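Long-range contacts in HPT domain (Escherichia coli, PDB 2A0B), which relays phosphate on a histidine within the ArcB sensor kinase, serving the four-step phosphorelay that activates ArcA in anaerobic repression: residues E9-L17 / A70-L78; P26-E37 / V112-T123. All blocks are in the same frame, centred on the assembly; numbering follows the deposited sequence. Where two conformers were deposited one is given.

Contact 1 of 2, residues E9-L17 / A70-L78; sequences EALLDIPML and AGSVGLRHL. With ZN (zinc ion), chain B.
Arg76 lies along the turn between helices 7-11 and 14-23, its CB resting against Leu12 C at 3.7 Å. With CG anti to the backbone N (chi1 -178°) and bends at chi2 and chi3, the chain then runs past the carbonyls at the end of helix 7-11: CD passes Ala10 O, and NE donates to Leu12 O at 3.2 Å, a bent bond that meets the oxygen from above its carbonyl plane. At the tip, one guanidinium face lies over Asp13 CA. NH2 donates a hydrogen bond to a water 2.6 Å away in the guanidinium plane, which also bridges Leu12 O and Ile14 N. Toward the guanidinium Asp13 OD1 offers charge alone, lying well out of its plane; the same oxygen caps the next helix by a weak bond from Met16 N.

Nearby, Asp13 N donates to Gly74 O at 2.8 Å. Gly74, the C-prime residue of a Schellman motif closing helix 56-72, packs against Leu17, whose CD2 would clash with a CB here. His77, beside Leu11 CD2, binds zinc through NE2 together with Glu103 and Glu107. The turn after helix 7-11 thus packs on the turn after helix 56-72, with helix 93-122 touching Leu11 and Leu12 and helix 26-52 touching Leu75.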
# COMPACT_ATOMS: atom_id res chain seq x y z
N GLU A 9 -7.54 -9.73 8.46
CA GLU A 9 -6.63 -9.41 9.54
C GLU A 9 -5.21 -9.12 9.10
O GLU A 9 -4.48 -8.27 9.63
CB GLU A 9 -6.56 -10.56 10.58
CG GLU A 9 -7.95 -10.89 11.08
CD GLU A 9 -8.02 -11.92 12.20
OE1 GLU A 9 -7.17 -12.84 12.28
OE2 GLU A 9 -8.98 -11.79 13.00
N ALA A 10 -4.77 -9.90 8.12
CA ALA A 10 -3.43 -9.79 7.61
C ALA A 10 -3.21 -8.59 6.72
O ALA A 10 -2.16 -7.96 6.78
CB ALA A 10 -3.10 -11.09 6.85
N LEU A 11 -4.17 -8.20 5.89
CA LEU A 11 -3.95 -7.20 4.90
C LEU A 11 -4.46 -5.77 5.43
O LEU A 11 -4.01 -4.89 4.78
CB LEU A 11 -4.71 -7.50 3.59
CG LEU A 11 -4.27 -8.87 2.91
CD1 LEU A 11 -5.13 -9.07 1.70
CD2 LEU A 11 -2.80 -8.67 2.51
N LEU A 12 -5.36 -5.90 6.37
CA LEU A 12 -5.90 -4.52 6.72
C LEU A 12 -5.54 -4.19 8.13
O LEU A 12 -5.31 -4.99 9.01
CB LEU A 12 -7.44 -4.64 6.71
CG LEU A 12 -8.05 -5.15 5.38
CD1 LEU A 12 -9.57 -5.25 5.54
CD2 LEU A 12 -7.58 -4.30 4.24
N ASP A 13 -5.63 -2.85 8.45
CA ASP A 13 -5.47 -2.45 9.84
C ASP A 13 -6.87 -2.35 10.48
O ASP A 13 -7.51 -1.25 10.36
CB ASP A 13 -4.77 -1.10 9.90
CG ASP A 13 -4.45 -0.65 11.32
OD1 ASP A 13 -4.93 -1.17 12.32
OD2 ASP A 13 -3.57 0.25 11.32
N ILE A 14 -7.41 -3.42 10.97
CA ILE A 14 -8.79 -3.50 11.47
C ILE A 14 -9.05 -2.57 12.65
O ILE A 14 -10.06 -1.83 12.52
CB ILE A 14 -9.24 -4.93 11.79
CG1 ILE A 14 -8.97 -5.76 10.53
CG2 ILE A 14 -10.73 -4.92 12.13
CD1 ILE A 14 -9.75 -5.34 9.32
N PRO A 15 -8.20 -2.47 13.62
CA PRO A 15 -8.43 -1.52 14.75
C PRO A 15 -8.55 -0.10 14.19
O PRO A 15 -9.48 0.63 14.65
CB PRO A 15 -7.21 -1.65 15.62
CG PRO A 15 -6.89 -3.15 15.45
CD PRO A 15 -7.03 -3.31 13.95
N MET A 16 -7.71 0.35 13.31
CA MET A 16 -7.75 1.71 12.77
C MET A 16 -9.03 1.89 11.99
O MET A 16 -9.78 2.89 12.08
CB MET A 16 -6.52 2.07 11.93
CG MET A 16 -6.63 3.40 11.17
SD MET A 16 -7.42 3.20 9.57
CE MET A 16 -6.80 4.59 8.63
N LEU A 17 -9.40 0.92 11.11
CA LEU A 17 -10.59 1.04 10.31
C LEU A 17 -11.86 1.08 11.18
O LEU A 17 -12.77 1.82 10.76
CB LEU A 17 -10.66 -0.14 9.29
CG LEU A 17 -9.59 0.09 8.21
CD1 LEU A 17 -9.42 -1.30 7.50
CD2 LEU A 17 -9.95 1.09 7.13
N ALA A 70 -0.93 4.17 1.30
CA ALA A 70 -1.62 3.02 1.82
C ALA A 70 -2.02 3.01 3.24
O ALA A 70 -3.06 2.53 3.67
CB ALA A 70 -0.64 1.79 1.56
N GLY A 71 -1.20 3.59 4.14
CA GLY A 71 -1.44 3.66 5.57
C GLY A 71 -2.66 4.60 5.81
O GLY A 71 -3.41 4.29 6.74
N SER A 72 -2.87 5.52 4.93
CA SER A 72 -3.98 6.48 5.13
C SER A 72 -5.33 5.80 5.02
O SER A 72 -6.34 6.29 5.54
CB SER A 72 -3.82 7.63 4.16
OG SER A 72 -4.39 7.46 2.90
N VAL A 73 -5.42 4.73 4.21
CA VAL A 73 -6.65 3.98 4.02
C VAL A 73 -6.64 2.60 4.65
O VAL A 73 -7.60 1.82 4.43
CB VAL A 73 -7.03 3.92 2.53
CG1 VAL A 73 -7.37 5.31 2.00
CG2 VAL A 73 -5.94 3.29 1.64
N GLY A 74 -5.70 2.26 5.51
CA GLY A 74 -5.72 1.01 6.28
C GLY A 74 -5.16 -0.24 5.50
O GLY A 74 -5.54 -1.28 6.09
N LEU A 75 -4.43 0.10 4.51
CA LEU A 75 -3.85 -1.15 3.77
C LEU A 75 -2.51 -1.48 4.49
O LEU A 75 -1.52 -1.04 3.88
CB LEU A 75 -3.76 -0.81 2.31
CG LEU A 75 -5.15 -0.63 1.57
CD1 LEU A 75 -5.02 0.04 0.24
CD2 LEU A 75 -5.82 -2.00 1.50
N ARG A 76 -2.60 -2.17 5.58
CA ARG A 76 -1.45 -2.43 6.46
C ARG A 76 -0.34 -3.25 5.73
O ARG A 76 0.80 -2.87 5.84
CB ARG A 76 -1.97 -3.20 7.65
CG ARG A 76 -1.02 -3.59 8.76
CD ARG A 76 -1.44 -4.95 9.31
NE ARG A 76 -2.44 -5.07 10.33
CZ ARG A 76 -2.54 -4.67 11.59
NH1 ARG A 76 -1.64 -3.93 12.23
NH2 ARG A 76 -3.63 -4.97 12.32
N HIS A 77 -0.77 -4.23 4.92
CA HIS A 77 0.36 -5.00 4.28
C HIS A 77 1.02 -4.25 3.20
O HIS A 77 2.28 -4.30 2.99
CB HIS A 77 -0.30 -6.29 3.75
CG HIS A 77 0.68 -7.12 2.92
ND1 HIS A 77 1.81 -7.61 3.53
CD2 HIS A 77 0.66 -7.41 1.63
CE1 HIS A 77 2.50 -8.27 2.57
NE2 HIS A 77 1.84 -8.12 1.47
N LEU A 78 0.36 -3.41 2.40
CA LEU A 78 0.92 -2.57 1.40
C LEU A 78 1.82 -1.50 2.08
O LEU A 78 2.85 -1.12 1.58
CB LEU A 78 -0.02 -1.87 0.42
CG LEU A 78 -0.93 -2.81 -0.41
CD1 LEU A 78 -1.78 -2.04 -1.40
CD2 LEU A 78 0.01 -3.73 -1.25
ZN ZN B . 2.18 -9.10 -0.34
O HOH W 1 -2.73 -4.15 2.39
O HOH W 2 -5.86 -6.07 11.61
O HOH W 3 -3.27 2.05 8.93

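Contact 2 of 2, residues P26-E37 / V112-T123; sequences PKLITDGLAVFE and VEVLKAWVAKAT
Pro26 sets its ring against the end of the partner helix: CB touches Thr123 CG2 at 3.6 Å and also reaches Val119 CG1. Thr123 is held by its own helix, OG1 and N both donating to Val119 O from opposite faces of the carbonyl plane. One turn on, Ile29 and Thr30 share Val119 between them. Ile29 CG2 meets Val119 CG2 at 4.0 Å on the buried side, while Thr30 CG2 approaches the other branch, CG1, nearer the surface.

Leu33 makes the largest contribution. Its CG stands anti to the backbone N (chi1 -169°), which sends both methyls across the interface; CD1 and CD2 straddle Leu115 CD2, each 3.6 Å from it, and the two leucines run antiparallel alongside each other. Leu33 CD2 also packs on Lys116 CG. Phe36 then presents its ring edge to Val112 CG2 at 3.9 Å.

Glu37 covers the other branch of that valine, its CG lying 3.6 Å from Val112 CG1. Its carboxylate receives the extended Lys116 chain in a salt bridge, NZ to OE2 at 2.8 Å, the ammonium coming from above the carboxylate plane. An alanine here is likely to leave the Lys116 ammonium without this mate and Val112 CG1 less covered.

The helix segments run antiparallel at 165° with axes 11.1 Å apart, an apolar seam with a charged pair at its outer edge, as befits neighbouring helices in the four-helix bundle of an HPt domain.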
# COMPACT_ATOMS: atom_id res chain seq x y z
N PRO A 26 -18.15 5.53 6.70
CA PRO A 26 -17.56 4.87 5.54
C PRO A 26 -17.30 5.72 4.34
O PRO A 26 -16.41 5.36 3.54
CB PRO A 26 -18.56 3.74 5.26
CG PRO A 26 -19.88 4.35 5.68
CD PRO A 26 -19.51 4.99 7.01
N LYS A 27 -17.97 6.83 4.08
CA LYS A 27 -17.75 7.61 2.88
C LYS A 27 -16.35 8.16 2.74
O LYS A 27 -15.83 8.24 1.61
CB LYS A 27 -18.72 8.79 2.72
CG LYS A 27 -18.73 9.29 1.29
CD LYS A 27 -19.23 10.72 1.17
CE LYS A 27 -19.29 11.11 -0.31
NZ LYS A 27 -18.23 12.09 -0.66
N LEU A 28 -15.75 8.65 3.83
CA LEU A 28 -14.41 9.20 3.67
C LEU A 28 -13.47 8.04 3.32
O LEU A 28 -12.57 8.28 2.53
CB LEU A 28 -13.93 10.04 4.85
CG LEU A 28 -12.70 10.90 4.55
CD1 LEU A 28 -13.09 12.07 3.66
CD2 LEU A 28 -12.01 11.40 5.82
N ILE A 29 -13.68 6.87 3.89
CA ILE A 29 -12.85 5.69 3.59
C ILE A 29 -13.02 5.29 2.13
O ILE A 29 -12.09 5.20 1.34
CB ILE A 29 -13.19 4.55 4.55
CG1 ILE A 29 -12.83 4.97 6.00
CG2 ILE A 29 -12.46 3.25 4.24
CD1 ILE A 29 -13.67 4.25 7.05
N THR A 30 -14.26 5.16 1.65
CA THR A 30 -14.47 4.76 0.25
C THR A 30 -14.02 5.81 -0.74
O THR A 30 -13.49 5.49 -1.82
CB THR A 30 -15.91 4.27 0.00
OG1 THR A 30 -16.83 5.25 0.47
CG2 THR A 30 -16.22 2.97 0.72
N ASP A 31 -14.19 7.12 -0.44
CA ASP A 31 -13.67 8.13 -1.33
C ASP A 31 -12.12 8.10 -1.40
O ASP A 31 -11.59 8.38 -2.46
CB ASP A 31 -14.05 9.56 -0.88
CG ASP A 31 -15.54 9.80 -1.07
OD1 ASP A 31 -16.20 9.04 -1.79
OD2 ASP A 31 -16.03 10.79 -0.46
N GLY A 32 -11.50 7.90 -0.26
CA GLY A 32 -10.03 7.85 -0.15
C GLY A 32 -9.56 6.62 -0.98
O GLY A 32 -8.58 6.78 -1.68
N LEU A 33 -10.28 5.53 -0.78
CA LEU A 33 -9.88 4.33 -1.54
C LEU A 33 -9.99 4.52 -3.01
O LEU A 33 -9.19 4.03 -3.84
CB LEU A 33 -10.73 3.16 -1.03
CG LEU A 33 -10.27 1.78 -1.52
CD1 LEU A 33 -8.81 1.54 -1.14
CD2 LEU A 33 -11.14 0.72 -0.86
N ALA A 34 -11.00 5.24 -3.55
CA ALA A 34 -11.15 5.50 -4.96
C ALA A 34 -10.00 6.32 -5.49
O ALA A 34 -9.49 6.13 -6.59
CB ALA A 34 -12.49 6.20 -5.24
N VAL A 35 -9.48 7.29 -4.68
CA VAL A 35 -8.35 8.06 -5.07
C VAL A 35 -7.06 7.15 -5.07
O VAL A 35 -6.32 7.28 -6.03
CB VAL A 35 -8.07 9.27 -4.13
CG1 VAL A 35 -6.76 9.96 -4.46
CG2 VAL A 35 -9.25 10.22 -4.38
N PHE A 36 -6.98 6.32 -4.09
CA PHE A 36 -5.79 5.39 -4.03
C PHE A 36 -5.79 4.53 -5.29
O PHE A 36 -4.70 4.41 -5.89
CB PHE A 36 -5.89 4.56 -2.78
CG PHE A 36 -4.73 3.60 -2.57
CD1 PHE A 36 -3.57 4.05 -1.98
CD2 PHE A 36 -4.91 2.28 -2.93
CE1 PHE A 36 -2.53 3.11 -1.78
CE2 PHE A 36 -3.85 1.37 -2.77
CZ PHE A 36 -2.70 1.79 -2.17
N GLU A 37 -6.96 3.97 -5.62
CA GLU A 37 -6.95 3.13 -6.86
C GLU A 37 -6.56 3.83 -8.11
O GLU A 37 -5.99 3.30 -9.07
CB GLU A 37 -8.37 2.60 -7.11
CG GLU A 37 -8.92 1.56 -6.18
CD GLU A 37 -10.28 1.16 -6.78
OE1 GLU A 37 -10.29 0.41 -7.75
OE2 GLU A 37 -11.30 1.69 -6.34
N VAL A 112 -6.95 -4.02 -2.53
CA VAL A 112 -8.09 -3.00 -2.53
C VAL A 112 -9.43 -3.70 -2.54
O VAL A 112 -10.38 -3.35 -1.82
CB VAL A 112 -7.91 -2.12 -3.74
CG1 VAL A 112 -9.19 -1.34 -4.14
CG2 VAL A 112 -6.71 -1.17 -3.61
N GLU A 113 -9.55 -4.84 -3.32
CA GLU A 113 -10.84 -5.53 -3.28
C GLU A 113 -11.21 -6.09 -1.96
O GLU A 113 -12.35 -6.21 -1.50
CB GLU A 113 -10.76 -6.73 -4.31
CG GLU A 113 -10.70 -6.22 -5.71
CD GLU A 113 -10.34 -7.26 -6.78
OE1 GLU A 113 -9.87 -8.34 -6.40
OE2 GLU A 113 -10.53 -6.95 -7.95
N VAL A 114 -10.27 -6.60 -1.10
CA VAL A 114 -10.44 -7.08 0.22
C VAL A 114 -10.93 -5.90 1.16
O VAL A 114 -11.81 -6.20 1.91
CB VAL A 114 -9.14 -7.70 0.79
CG1 VAL A 114 -9.27 -8.05 2.24
CG2 VAL A 114 -8.93 -9.04 -0.00
N LEU A 115 -10.33 -4.76 0.97
CA LEU A 115 -10.82 -3.62 1.85
C LEU A 115 -12.22 -3.22 1.41
O LEU A 115 -13.04 -3.06 2.33
CB LEU A 115 -9.78 -2.53 1.71
CG LEU A 115 -10.25 -1.17 2.40
CD1 LEU A 115 -10.47 -1.47 3.81
CD2 LEU A 115 -9.17 -0.14 2.06
N LYS A 116 -12.50 -3.19 0.13
CA LYS A 116 -13.88 -2.82 -0.30
C LYS A 116 -14.87 -3.77 0.31
O LYS A 116 -15.94 -3.41 0.82
CB LYS A 116 -14.05 -2.81 -1.80
CG LYS A 116 -13.46 -1.61 -2.48
CD LYS A 116 -13.50 -1.66 -3.97
CE LYS A 116 -13.01 -0.41 -4.65
NZ LYS A 116 -12.95 -0.57 -6.14
N ALA A 117 -14.59 -5.09 0.30
CA ALA A 117 -15.51 -6.05 0.85
C ALA A 117 -15.71 -5.90 2.33
O ALA A 117 -16.80 -6.04 2.86
CB ALA A 117 -15.00 -7.46 0.46
N TRP A 118 -14.65 -5.59 3.08
CA TRP A 118 -14.69 -5.44 4.52
C TRP A 118 -15.56 -4.20 4.85
O TRP A 118 -16.35 -4.37 5.79
CB TRP A 118 -13.24 -5.22 5.04
CG TRP A 118 -13.24 -5.20 6.54
CD1 TRP A 118 -13.17 -6.24 7.41
CD2 TRP A 118 -13.42 -4.02 7.36
NE1 TRP A 118 -13.27 -5.81 8.72
CE2 TRP A 118 -13.41 -4.44 8.68
CE3 TRP A 118 -13.57 -2.66 7.03
CZ2 TRP A 118 -13.56 -3.57 9.78
CZ3 TRP A 118 -13.73 -1.77 8.11
CH2 TRP A 118 -13.69 -2.24 9.41
N VAL A 119 -15.39 -3.17 4.06
CA VAL A 119 -16.16 -1.95 4.41
C VAL A 119 -17.65 -2.22 4.13
O VAL A 119 -18.51 -1.76 4.93
CB VAL A 119 -15.72 -0.72 3.64
CG1 VAL A 119 -16.63 0.50 3.95
CG2 VAL A 119 -14.32 -0.24 3.96
N ALA A 120 -17.91 -2.94 3.06
CA ALA A 120 -19.29 -3.31 2.72
C ALA A 120 -19.93 -4.13 3.83
O ALA A 120 -21.10 -3.87 4.19
CB ALA A 120 -19.35 -4.10 1.42
N LYS A 121 -19.26 -5.08 4.44
CA LYS A 121 -19.76 -5.92 5.50
C LYS A 121 -19.87 -5.23 6.85
O LYS A 121 -20.79 -5.48 7.64
CB LYS A 121 -18.88 -7.16 5.63
CG LYS A 121 -19.27 -8.11 6.75
CD LYS A 121 -19.05 -9.57 6.35
CE LYS A 121 -20.15 -10.44 6.93
NZ LYS A 121 -21.07 -10.92 5.85
N ALA A 122 -18.92 -4.34 7.14
CA ALA A 122 -18.93 -3.65 8.43
C ALA A 122 -20.08 -2.65 8.47
O ALA A 122 -20.58 -2.38 9.56
CB ALA A 122 -17.59 -2.96 8.66
N THR A 123 -20.44 -2.08 7.34
CA THR A 123 -21.50 -1.07 7.31
C THR A 123 -22.87 -1.66 7.04
O THR A 123 -23.14 -2.81 7.49
CB THR A 123 -21.15 0.02 6.29
OG1 THR A 123 -21.03 -0.52 4.98
CG2 THR A 123 -19.81 0.67 6.63

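Both contacts are partly buried, contact 1 centred about 9 Å from the chain centre and contact 2 about 14 Å, but they hold different elements. Contact 2 joins two long bundle helices, side chain against side chain, with a buried apolar row and one direct ion pair. Contact 1 brings together two turns between helices, so backbone groups, a glycine and bridging waters do much of the work, and it reaches the zinc site; in its turns the opposite charges of Asp13 and Arg76 stay beyond salt-bridge distance. The two touch: Leu75 CD1 packs on Phe36 CE2 at 3.5 Å, and Val73 O on Leu115 CD2 at 3.5 Å. Phe36 and Leu115 thus pack on both contacts.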